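Local coordinates for protein ubiquitin-conjugating enzyme E2 U (Homo sapiens, PDB 1YRV) that accepts ubiquitin from an E1 enzyme and attaches it covalently to other proteins, here as its ubiquitin-conjugating (UBC) core domain, at residues N39-P47 against E54-L62; W67-I76 against V88-P98. All blocks are in the same frame, centred on the assembly; numbering follows the deposited sequence.

Overall arrangement
The two contacts are the first and last hairpins of one four-stranded antiparallel meander, the sheet of the UBC fold, with strands in the order 43-47, 54-60, 71-77, 88-91. Contact 1 pairs the first two strands and contact 2 the last two; their centres lie about 11 Å apart. The middle strands join them directly, I59 O lying 2.7 Å from F72 N and G61 N 2.7 Å from L70 O, both probable hydrogen bonds. Contact 1 lies away from the active site. Contact 2 runs on toward it: the side chain of H97 is about 8 Å from that of C108, the predicted active-site cysteine, which would carry ubiquitin as a thioester.

Contact 1 of 2, residues N39-P47 against E54-L62; sequences NYKGITAKP and EWEVEIEGL
The first beta hairpin of the UBC fold pairs strand 43-47 with strand 54-60, and its inward face is closed at one end by P47 lying on W55. P47 CG, with CB and CD beside it, sits over one face of the indole, 3.6 Å from the centroid of the six-membered ring, in a CH-pi contact. A compact, puckered pyrrolidine can lie against the indole, and this non-hydrogen-bonded position asks for no N-H toward the partner strand. The indole reaches its partner because CG is anti to the carbonyl carbon (chi1 -61°). W55 NE1 is satisfied by M52 O, and F32 of helix 23-38 meets the ring edge-to-face. On the same side of the sheet the small A45 puts CB 3.9 Å from V57 CG1, and L35 of helix 23-38 packs on the same alanine; I43 and I59 run side by side, CG1 to CG2. T44 with E58 and K46 with E56 each exchange two backbone bonds, and their side chains lie on the other, more exposed face, as fits their polar character. At the other end a type II turn, Y40 to I43, places G42 at positive phi, a conformation glycine adopts easily. Its O takes a nearly straight bond from E60 N (2.9 Å, 175°). The extended E60 chain passes beside G42, and its carboxylate meets K41 in a long salt bridge, NZ to OE1 3.5 Å, which water 1 also spans, 3.0 Å from K41 NZ and 2.7 Å from E60 OE1.

Contact 2 of 2, residues W67-I76 against V88-P98; sequences WQGLVFQLTI and VVKFITIPFHP
L74 and F91 face each other as a non-hydrogen-bonded pair of strands 71-77 and 88-91. Outward from the backbone, L74 CB lies 3.5 Å from K90 O, and beyond CG the CD2 methyl stands almost squarely over the F91 ring, 3.3 Å from its centroid and 10° off the normal. The same methyl touches V89 CG1 at 4.0 Å, while the fork at CG turns CD1 the other way, to V57 and I59 of strand 54-60. P95 CG covers the opposite face of the phenyl ring, which is thus sandwiched between aliphatic groups; F72 CD1 meets its edge in plane, 3.6 Å from F91 CZ. T75 and K90 exchange both backbone bonds, and past the strand end I92 N bonds Q73 O. T75 OG1 lies between backbone N and carbonyl carbon (chi1 62°), bonded to water 4, which leaves CG2 to meet I92 CG1. Farther along, W67 CZ2 comes 3.3 Å from H97 CD2; the rings, planes at 27°, barely overlap. H97 suits this buried place because ND1 bonds with N99 N and NE2 with L135 O. This is the closing hairpin of the UBC sheet, running into the H-P-N segment characteristic of E2 enzymes.

Contact 1 of 2, residues N39-P47 against E54-L62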
loop_
_atom_site.group_PDB
_atom_site.type_symbol
_atom_site.label_atom_id
_atom_site.label_comp_id
_atom_site.label_asym_id
_atom_site.label_seq_id
_atom_site.Cartn_x
_atom_site.Cartn_y
_atom_site.Cartn_z
ATOM N N ASN A 39 -8.712 0.364 -14.912
ATOM C CA ASN A 39 -9.410 -0.846 -14.492
ATOM C C ASN A 39 -8.416 -1.981 -14.261
ATOM O O ASN A 39 -8.456 -3.000 -14.938
ATOM C CB ASN A 39 -10.427 -1.239 -15.559
ATOM C CG ASN A 39 -11.635 -1.967 -14.983
ATOM O OD1 ASN A 39 -12.477 -2.471 -15.728
ATOM N ND2 ASN A 39 -11.731 -2.013 -13.655
ATOM N N TYR A 40 -7.518 -1.783 -13.302
ATOM C CA TYR A 40 -6.514 -2.767 -12.972
ATOM C C TYR A 40 -7.074 -3.968 -12.224
ATOM O O TYR A 40 -7.712 -3.847 -11.173
ATOM C CB TYR A 40 -5.427 -2.134 -12.135
ATOM C CG TYR A 40 -4.581 -1.155 -12.894
ATOM C CD1 TYR A 40 -4.182 -1.430 -14.188
ATOM C CD2 TYR A 40 -4.106 -0.000 -12.289
ATOM C CE1 TYR A 40 -3.322 -0.591 -14.860
ATOM C CE2 TYR A 40 -3.234 0.858 -12.949
ATOM C CZ TYR A 40 -2.840 0.554 -14.236
ATOM O OH TYR A 40 -1.927 1.345 -14.894
ATOM N N LYS A 41 -6.822 -5.141 -12.782
ATOM C CA LYS A 41 -7.276 -6.387 -12.203
ATOM C C LYS A 41 -6.570 -6.583 -10.873
ATOM O O LYS A 41 -5.363 -6.384 -10.772
ATOM C CB LYS A 41 -6.923 -7.522 -13.163
ATOM C CG LYS A 41 -7.080 -8.927 -12.592
ATOM C CD LYS A 41 -5.921 -9.829 -13.033
ATOM C CE LYS A 41 -6.098 -11.282 -12.551
ATOM N NZ LYS A 41 -6.345 -11.439 -11.073
ATOM N N GLY A 42 -7.329 -6.965 -9.854
ATOM C CA GLY A 42 -6.750 -7.208 -8.543
ATOM C C GLY A 42 -6.502 -5.999 -7.656
ATOM O O GLY A 42 -5.872 -6.128 -6.614
ATOM N N ILE A 43 -7.015 -4.840 -8.052
ATOM C CA ILE A 43 -6.823 -3.618 -7.306
ATOM C C ILE A 43 -8.097 -2.785 -7.209
ATOM O O ILE A 43 -8.720 -2.446 -8.214
ATOM C CB ILE A 43 -5.719 -2.797 -7.954
ATOM C CG1 ILE A 43 -4.369 -3.352 -7.520
ATOM C CG2 ILE A 43 -5.872 -1.335 -7.592
ATOM C CD1 ILE A 43 -3.349 -3.277 -8.564
ATOM N N THR A 44 -8.470 -2.453 -5.982
ATOM C CA THR A 44 -9.665 -1.666 -5.719
ATOM C C THR A 44 -9.277 -0.572 -4.765
ATOM O O THR A 44 -8.540 -0.813 -3.804
ATOM C CB THR A 44 -10.729 -2.516 -5.051
ATOM O OG1 THR A 44 -10.840 -3.755 -5.761
ATOM C CG2 THR A 44 -12.070 -1.808 -5.076
ATOM N N ALA A 45 -9.754 0.636 -5.033
ATOM C CA ALA A 45 -9.435 1.781 -4.185
ATOM C C ALA A 45 -10.614 2.717 -4.215
ATOM O O ALA A 45 -11.141 3.038 -5.273
ATOM C CB ALA A 45 -8.186 2.473 -4.687
ATOM N N LYS A 46 -11.043 3.136 -3.043
ATOM C CA LYS A 46 -12.190 4.008 -2.966
ATOM C C LYS A 46 -11.962 5.151 -1.986
ATOM O O LYS A 46 -11.478 4.929 -0.873
ATOM C CB LYS A 46 -13.398 3.176 -2.528
ATOM C CG LYS A 46 -14.742 3.868 -2.659
ATOM C CD LYS A 46 -15.191 4.016 -4.131
ATOM C CE LYS A 46 -16.292 5.085 -4.226
ATOM N NZ LYS A 46 -17.061 5.180 -2.917
ATOM N N PRO A 47 -12.281 6.397 -2.395
ATOM C CA PRO A 47 -12.109 7.548 -1.505
ATOM C C PRO A 47 -13.143 7.344 -0.402
ATOM O O PRO A 47 -14.310 7.060 -0.676
ATOM C CB PRO A 47 -12.496 8.737 -2.375
ATOM C CG PRO A 47 -12.390 8.256 -3.726
ATOM C CD PRO A 47 -12.850 6.831 -3.674
ATOM N N GLU A 54 -8.543 10.389 2.212
ATOM C CA GLU A 54 -8.600 9.124 2.902
ATOM C C GLU A 54 -9.106 8.056 1.967
ATOM O O GLU A 54 -10.170 8.210 1.364
ATOM C CB GLU A 54 -9.515 9.234 4.131
ATOM C CG GLU A 54 -9.090 10.264 5.186
ATOM C CD GLU A 54 -7.636 10.082 5.619
ATOM O OE1 GLU A 54 -7.174 8.911 5.712
ATOM O OE2 GLU A 54 -6.942 11.096 5.889
ATOM N N TRP A 55 -8.334 6.971 1.839
ATOM C CA TRP A 55 -8.708 5.859 0.944
ATOM C C TRP A 55 -8.732 4.492 1.578
ATOM O O TRP A 55 -7.980 4.199 2.503
ATOM C CB TRP A 55 -7.733 5.743 -0.224
ATOM C CG TRP A 55 -7.704 6.931 -1.042
ATOM C CD1 TRP A 55 -7.192 8.137 -0.699
ATOM C CD2 TRP A 55 -8.325 7.090 -2.325
ATOM N NE1 TRP A 55 -7.463 9.049 -1.692
ATOM C CE2 TRP A 55 -8.150 8.433 -2.694
ATOM C CE3 TRP A 55 -9.000 6.220 -3.194
ATOM C CZ2 TRP A 55 -8.651 8.938 -3.891
ATOM C CZ3 TRP A 55 -9.496 6.718 -4.391
ATOM C CH2 TRP A 55 -9.312 8.077 -4.731
ATOM N N GLU A 56 -9.581 3.639 1.028
ATOM C CA GLU A 56 -9.660 2.268 1.473
ATOM C C GLU A 56 -9.273 1.409 0.285
ATOM O O GLU A 56 -9.902 1.456 -0.784
ATOM C CB GLU A 56 -11.056 1.940 1.956
ATOM C CG GLU A 56 -11.297 2.393 3.374
ATOM C CD GLU A 56 -12.681 2.000 3.870
ATOM O OE1 GLU A 56 -13.042 2.371 5.010
ATOM O OE2 GLU A 56 -13.407 1.322 3.110
ATOM N N VAL A 57 -8.219 0.628 0.464
ATOM C CA VAL A 57 -7.756 -0.184 -0.634
ATOM C C VAL A 57 -7.547 -1.663 -0.333
ATOM O O VAL A 57 -7.234 -2.058 0.786
ATOM C CB VAL A 57 -6.427 0.368 -1.225
ATOM C CG1 VAL A 57 -6.440 1.878 -1.216
ATOM C CG2 VAL A 57 -5.239 -0.167 -0.469
ATOM N N GLU A 58 -7.720 -2.456 -1.381
ATOM C CA GLU A 58 -7.531 -3.904 -1.373
ATOM C C GLU A 58 -6.679 -4.291 -2.577
ATOM O O GLU A 58 -7.034 -4.004 -3.731
ATOM C CB GLU A 58 -8.878 -4.615 -1.438
ATOM C CG GLU A 58 -9.576 -4.645 -0.091
ATOM C CD GLU A 58 -10.662 -5.734 0.016
ATOM O OE1 GLU A 58 -10.489 -6.832 -0.584
ATOM O OE2 GLU A 58 -11.671 -5.493 0.731
ATOM N N ILE A 59 -5.548 -4.927 -2.298
ATOM C CA ILE A 59 -4.647 -5.345 -3.352
ATOM C C ILE A 59 -4.427 -6.847 -3.293
ATOM O O ILE A 59 -4.016 -7.370 -2.264
ATOM C CB ILE A 59 -3.291 -4.655 -3.234
ATOM C CG1 ILE A 59 -3.464 -3.144 -3.137
ATOM C CG2 ILE A 59 -2.461 -4.945 -4.477
ATOM C CD1 ILE A 59 -2.162 -2.407 -2.847
ATOM N N GLU A 60 -4.734 -7.546 -4.383
ATOM C CA GLU A 60 -4.556 -8.996 -4.398
ATOM C C GLU A 60 -3.076 -9.373 -4.419
ATOM O O GLU A 60 -2.235 -8.650 -4.985
ATOM C CB GLU A 60 -5.275 -9.616 -5.595
ATOM C CG GLU A 60 -6.792 -9.557 -5.487
ATOM C CD GLU A 60 -7.513 -10.154 -6.713
ATOM O OE1 GLU A 60 -6.821 -10.468 -7.718
ATOM O OE2 GLU A 60 -8.768 -10.297 -6.672
ATOM N N GLY A 61 -2.767 -10.495 -3.767
ATOM C CA GLY A 61 -1.401 -10.977 -3.702
ATOM C C GLY A 61 -0.845 -11.187 -5.092
ATOM O O GLY A 61 -1.533 -11.677 -5.970
ATOM N N LEU A 62 0.406 -10.813 -5.304
ATOM C CA LEU A 62 0.995 -10.972 -6.622
ATOM C C LEU A 62 0.949 -12.428 -7.081
ATOM O O LEU A 62 0.770 -13.364 -6.277
ATOM C CB LEU A 62 2.442 -10.491 -6.611
ATOM C CG LEU A 62 3.016 -10.049 -7.943
ATOM C CD1 LEU A 62 2.163 -8.951 -8.482
ATOM C CD2 LEU A 62 4.456 -9.607 -7.775
HETATM O O HOH W 1 -4.529 -10.109 -9.145
HETATM O O HOH W 2 -9.444 -10.559 -9.759
#

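Contact 2 of 2, residues W67-I76 against V88-P98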
loop_
_atom_site.group_PDB
_atom_site.type_symbol
_atom_site.label_atom_id
_atom_site.label_comp_id
_atom_site.label_asym_id
_atom_site.label_seq_id
_atom_site.Cartn_x
_atom_site.Cartn_y
_atom_site.Cartn_z
ATOM N N TRP A 67 1.940 -14.720 -1.314
ATOM C CA TRP A 67 0.603 -14.199 -1.049
ATOM C C TRP A 67 -0.404 -14.464 -2.145
ATOM O O TRP A 67 -1.428 -13.782 -2.206
ATOM C CB TRP A 67 0.646 -12.693 -0.789
ATOM C CG TRP A 67 1.298 -12.356 0.501
ATOM C CD1 TRP A 67 0.692 -12.062 1.704
ATOM C CD2 TRP A 67 2.699 -12.338 0.743
ATOM N NE1 TRP A 67 1.648 -11.869 2.671
ATOM C CE2 TRP A 67 2.882 -12.032 2.107
ATOM C CE3 TRP A 67 3.826 -12.554 -0.070
ATOM C CZ2 TRP A 67 4.141 -11.938 2.681
ATOM C CZ3 TRP A 67 5.091 -12.462 0.509
ATOM C CH2 TRP A 67 5.232 -12.153 1.876
ATOM N N GLN A 68 -0.127 -15.438 -3.002
ATOM C CA GLN A 68 -1.060 -15.765 -4.070
ATOM C C GLN A 68 -2.395 -16.182 -3.476
ATOM O O GLN A 68 -2.465 -17.102 -2.665
ATOM C CB GLN A 68 -0.500 -16.882 -4.954
ATOM C CG GLN A 68 0.351 -16.369 -6.108
ATOM C CD GLN A 68 0.163 -17.177 -7.380
ATOM O OE1 GLN A 68 0.618 -18.313 -7.483
ATOM N NE2 GLN A 68 -0.522 -16.592 -8.349
ATOM N N GLY A 69 -3.455 -15.487 -3.871
ATOM C CA GLY A 69 -4.771 -15.801 -3.354
ATOM C C GLY A 69 -5.138 -14.957 -2.147
ATOM O O GLY A 69 -6.276 -14.979 -1.680
ATOM N N LEU A 70 -4.171 -14.210 -1.633
ATOM C CA LEU A 70 -4.408 -13.357 -0.483
ATOM C C LEU A 70 -4.745 -11.916 -0.910
ATOM O O LEU A 70 -4.613 -11.552 -2.087
ATOM C CB LEU A 70 -3.178 -13.398 0.424
ATOM C CG LEU A 70 -3.064 -14.770 1.107
ATOM C CD1 LEU A 70 -1.665 -15.040 1.655
ATOM C CD2 LEU A 70 -4.088 -14.812 2.209
ATOM N N VAL A 71 -5.167 -11.098 0.051
ATOM C CA VAL A 71 -5.543 -9.719 -0.237
ATOM C C VAL A 71 -5.051 -8.740 0.820
ATOM O O VAL A 71 -5.344 -8.904 1.999
ATOM C CB VAL A 71 -7.079 -9.592 -0.349
ATOM C CG1 VAL A 71 -7.475 -8.149 -0.627
ATOM C CG2 VAL A 71 -7.581 -10.484 -1.479
ATOM N N PHE A 72 -4.304 -7.721 0.402
ATOM C CA PHE A 72 -3.803 -6.726 1.343
ATOM C C PHE A 72 -4.870 -5.643 1.480
ATOM O O PHE A 72 -5.245 -4.988 0.499
ATOM C CB PHE A 72 -2.492 -6.113 0.838
ATOM C CG PHE A 72 -1.421 -7.132 0.481
ATOM C CD1 PHE A 72 -0.794 -7.903 1.458
ATOM C CD2 PHE A 72 -0.999 -7.274 -0.831
ATOM C CE1 PHE A 72 0.261 -8.797 1.123
ATOM C CE2 PHE A 72 0.049 -8.158 -1.169
ATOM C CZ PHE A 72 0.676 -8.921 -0.184
ATOM N N GLN A 73 -5.396 -5.494 2.688
ATOM C CA GLN A 73 -6.407 -4.473 2.962
ATOM C C GLN A 73 -5.722 -3.334 3.699
ATOM O O GLN A 73 -5.301 -3.485 4.841
ATOM C CB GLN A 73 -7.519 -5.047 3.810
ATOM C CG GLN A 73 -8.345 -6.039 3.064
ATOM C CD GLN A 73 -9.241 -6.800 3.980
ATOM O OE1 GLN A 73 -8.766 -7.586 4.797
ATOM N NE2 GLN A 73 -10.552 -6.563 3.876
ATOM N N LEU A 74 -5.633 -2.189 3.034
ATOM C CA LEU A 74 -4.940 -1.034 3.571
ATOM C C LEU A 74 -5.779 0.233 3.564
ATOM O O LEU A 74 -6.879 0.273 3.016
ATOM C CB LEU A 74 -3.718 -0.779 2.687
ATOM C CG LEU A 74 -2.877 -1.980 2.297
ATOM C CD1 LEU A 74 -2.317 -1.817 0.891
ATOM C CD2 LEU A 74 -1.784 -2.154 3.310
ATOM N N THR A 75 -5.248 1.264 4.212
ATOM C CA THR A 75 -5.853 2.579 4.155
ATOM C C THR A 75 -4.682 3.454 3.710
ATOM O O THR A 75 -3.519 3.231 4.105
ATOM C CB THR A 75 -6.395 3.132 5.511
ATOM O OG1 THR A 75 -5.315 3.278 6.431
ATOM C CG2 THR A 75 -7.455 2.252 6.081
ATOM N N ILE A 76 -4.981 4.449 2.880
ATOM C CA ILE A 76 -3.943 5.364 2.398
ATOM C C ILE A 76 -4.377 6.794 2.737
ATOM O O ILE A 76 -5.427 7.261 2.285
ATOM C CB ILE A 76 -3.741 5.221 0.864
ATOM C CG1 ILE A 76 -3.347 3.768 0.543
ATOM C CG2 ILE A 76 -2.695 6.216 0.365
ATOM C CD1 ILE A 76 -2.989 3.545 -0.887
ATOM N N VAL A 88 0.402 8.237 3.616
ATOM C CA VAL A 88 0.793 7.333 4.689
ATOM C C VAL A 88 -0.057 6.074 4.475
ATOM O O VAL A 88 -1.292 6.142 4.438
ATOM C CB VAL A 88 0.457 7.864 6.082
ATOM C CG1 VAL A 88 0.716 6.759 7.110
ATOM C CG2 VAL A 88 1.301 9.107 6.421
ATOM N N VAL A 89 0.599 4.934 4.330
ATOM C CA VAL A 89 -0.114 3.685 4.115
ATOM C C VAL A 89 -0.026 2.830 5.385
ATOM O O VAL A 89 1.044 2.691 6.005
ATOM C CB VAL A 89 0.493 2.885 2.901
ATOM C CG1 VAL A 89 -0.125 1.496 2.815
ATOM C CG2 VAL A 89 0.265 3.643 1.597
ATOM N N LYS A 90 -1.166 2.277 5.765
ATOM C CA LYS A 90 -1.229 1.421 6.918
ATOM C C LYS A 90 -2.109 0.227 6.666
ATOM O O LYS A 90 -3.111 0.312 5.945
ATOM C CB LYS A 90 -1.762 2.176 8.120
ATOM C CG LYS A 90 -0.760 3.128 8.711
ATOM C CD LYS A 90 -1.398 3.988 9.789
ATOM C CE LYS A 90 -0.371 4.965 10.373
ATOM N NZ LYS A 90 0.856 4.219 10.887
ATOM N N PHE A 91 -1.709 -0.893 7.265
ATOM C CA PHE A 91 -2.459 -2.131 7.172
ATOM C C PHE A 91 -3.576 -2.049 8.193
ATOM O O PHE A 91 -3.320 -1.812 9.359
ATOM C CB PHE A 91 -1.548 -3.306 7.493
ATOM C CG PHE A 91 -1.095 -4.030 6.293
ATOM C CD1 PHE A 91 -1.878 -5.021 5.751
ATOM C CD2 PHE A 91 0.101 -3.692 5.671
ATOM C CE1 PHE A 91 -1.497 -5.657 4.595
ATOM C CE2 PHE A 91 0.498 -4.324 4.506
ATOM C CZ PHE A 91 -0.298 -5.314 3.971
ATOM N N ILE A 92 -4.813 -2.237 7.753
ATOM C CA ILE A 92 -5.943 -2.172 8.662
ATOM C C ILE A 92 -5.728 -3.151 9.815
ATOM O O ILE A 92 -5.905 -2.793 10.987
ATOM C CB ILE A 92 -7.262 -2.471 7.909
ATOM C CG1 ILE A 92 -7.666 -1.233 7.106
ATOM C CG2 ILE A 92 -8.356 -2.871 8.886
ATOM C CD1 ILE A 92 -8.452 -1.518 5.854
ATOM N N THR A 93 -5.333 -4.383 9.484
ATOM C CA THR A 93 -5.060 -5.392 10.506
ATOM C C THR A 93 -3.621 -5.837 10.348
ATOM O O THR A 93 -3.272 -6.454 9.348
ATOM C CB THR A 93 -5.967 -6.613 10.368
ATOM O OG1 THR A 93 -7.326 -6.186 10.248
ATOM C CG2 THR A 93 -5.864 -7.471 11.600
ATOM N N ILE A 94 -2.789 -5.501 11.336
ATOM C CA ILE A 94 -1.379 -5.852 11.309
ATOM C C ILE A 94 -1.234 -7.282 10.832
ATOM O O ILE A 94 -1.780 -8.198 11.442
ATOM C CB ILE A 94 -0.750 -5.713 12.694
ATOM C CG1 ILE A 94 -0.750 -4.236 13.107
ATOM C CG2 ILE A 94 0.654 -6.290 12.689
ATOM C CD1 ILE A 94 -0.266 -3.997 14.520
ATOM N N PRO A 95 -0.513 -7.482 9.709
ATOM C CA PRO A 95 -0.271 -8.795 9.104
ATOM C C PRO A 95 1.051 -9.391 9.564
ATOM O O PRO A 95 1.899 -8.684 10.098
ATOM C CB PRO A 95 -0.255 -8.464 7.627
ATOM C CG PRO A 95 0.530 -7.172 7.635
ATOM C CD PRO A 95 -0.048 -6.404 8.811
ATOM N N PHE A 96 1.209 -10.698 9.373
ATOM C CA PHE A 96 2.444 -11.394 9.729
ATOM C C PHE A 96 3.274 -11.263 8.447
ATOM O O PHE A 96 3.181 -12.089 7.540
ATOM C CB PHE A 96 2.161 -12.864 10.032
ATOM C CG PHE A 96 3.351 -13.599 10.566
ATOM C CD1 PHE A 96 3.847 -14.725 9.916
ATOM C CD2 PHE A 96 3.948 -13.196 11.752
ATOM C CE1 PHE A 96 4.922 -15.445 10.455
ATOM C CE2 PHE A 96 5.024 -13.914 12.295
ATOM C CZ PHE A 96 5.506 -15.030 11.651
ATOM N N HIS A 97 4.083 -10.213 8.375
ATOM C CA HIS A 97 4.828 -9.914 7.164
ATOM C C HIS A 97 6.199 -9.391 7.525
ATOM O O HIS A 97 6.347 -8.611 8.445
ATOM C CB HIS A 97 4.011 -8.884 6.359
ATOM C CG HIS A 97 4.540 -8.620 4.984
ATOM N ND1 HIS A 97 5.796 -8.089 4.773
ATOM C CD2 HIS A 97 4.012 -8.857 3.766
ATOM C CE1 HIS A 97 6.021 -8.023 3.474
ATOM N NE2 HIS A 97 4.960 -8.479 2.837
ATOM N N PRO A 98 7.230 -9.830 6.810
ATOM C CA PRO A 98 8.614 -9.419 7.052
ATOM C C PRO A 98 8.883 -7.908 7.012
ATOM O O PRO A 98 9.752 -7.419 7.730
ATOM C CB PRO A 98 9.392 -10.151 5.958
ATOM C CG PRO A 98 8.528 -11.353 5.669
ATOM C CD PRO A 98 7.154 -10.756 5.672
HETATM O O HOH W 3 -5.494 -5.756 6.961
HETATM O O HOH W 4 -3.075 5.267 6.451
#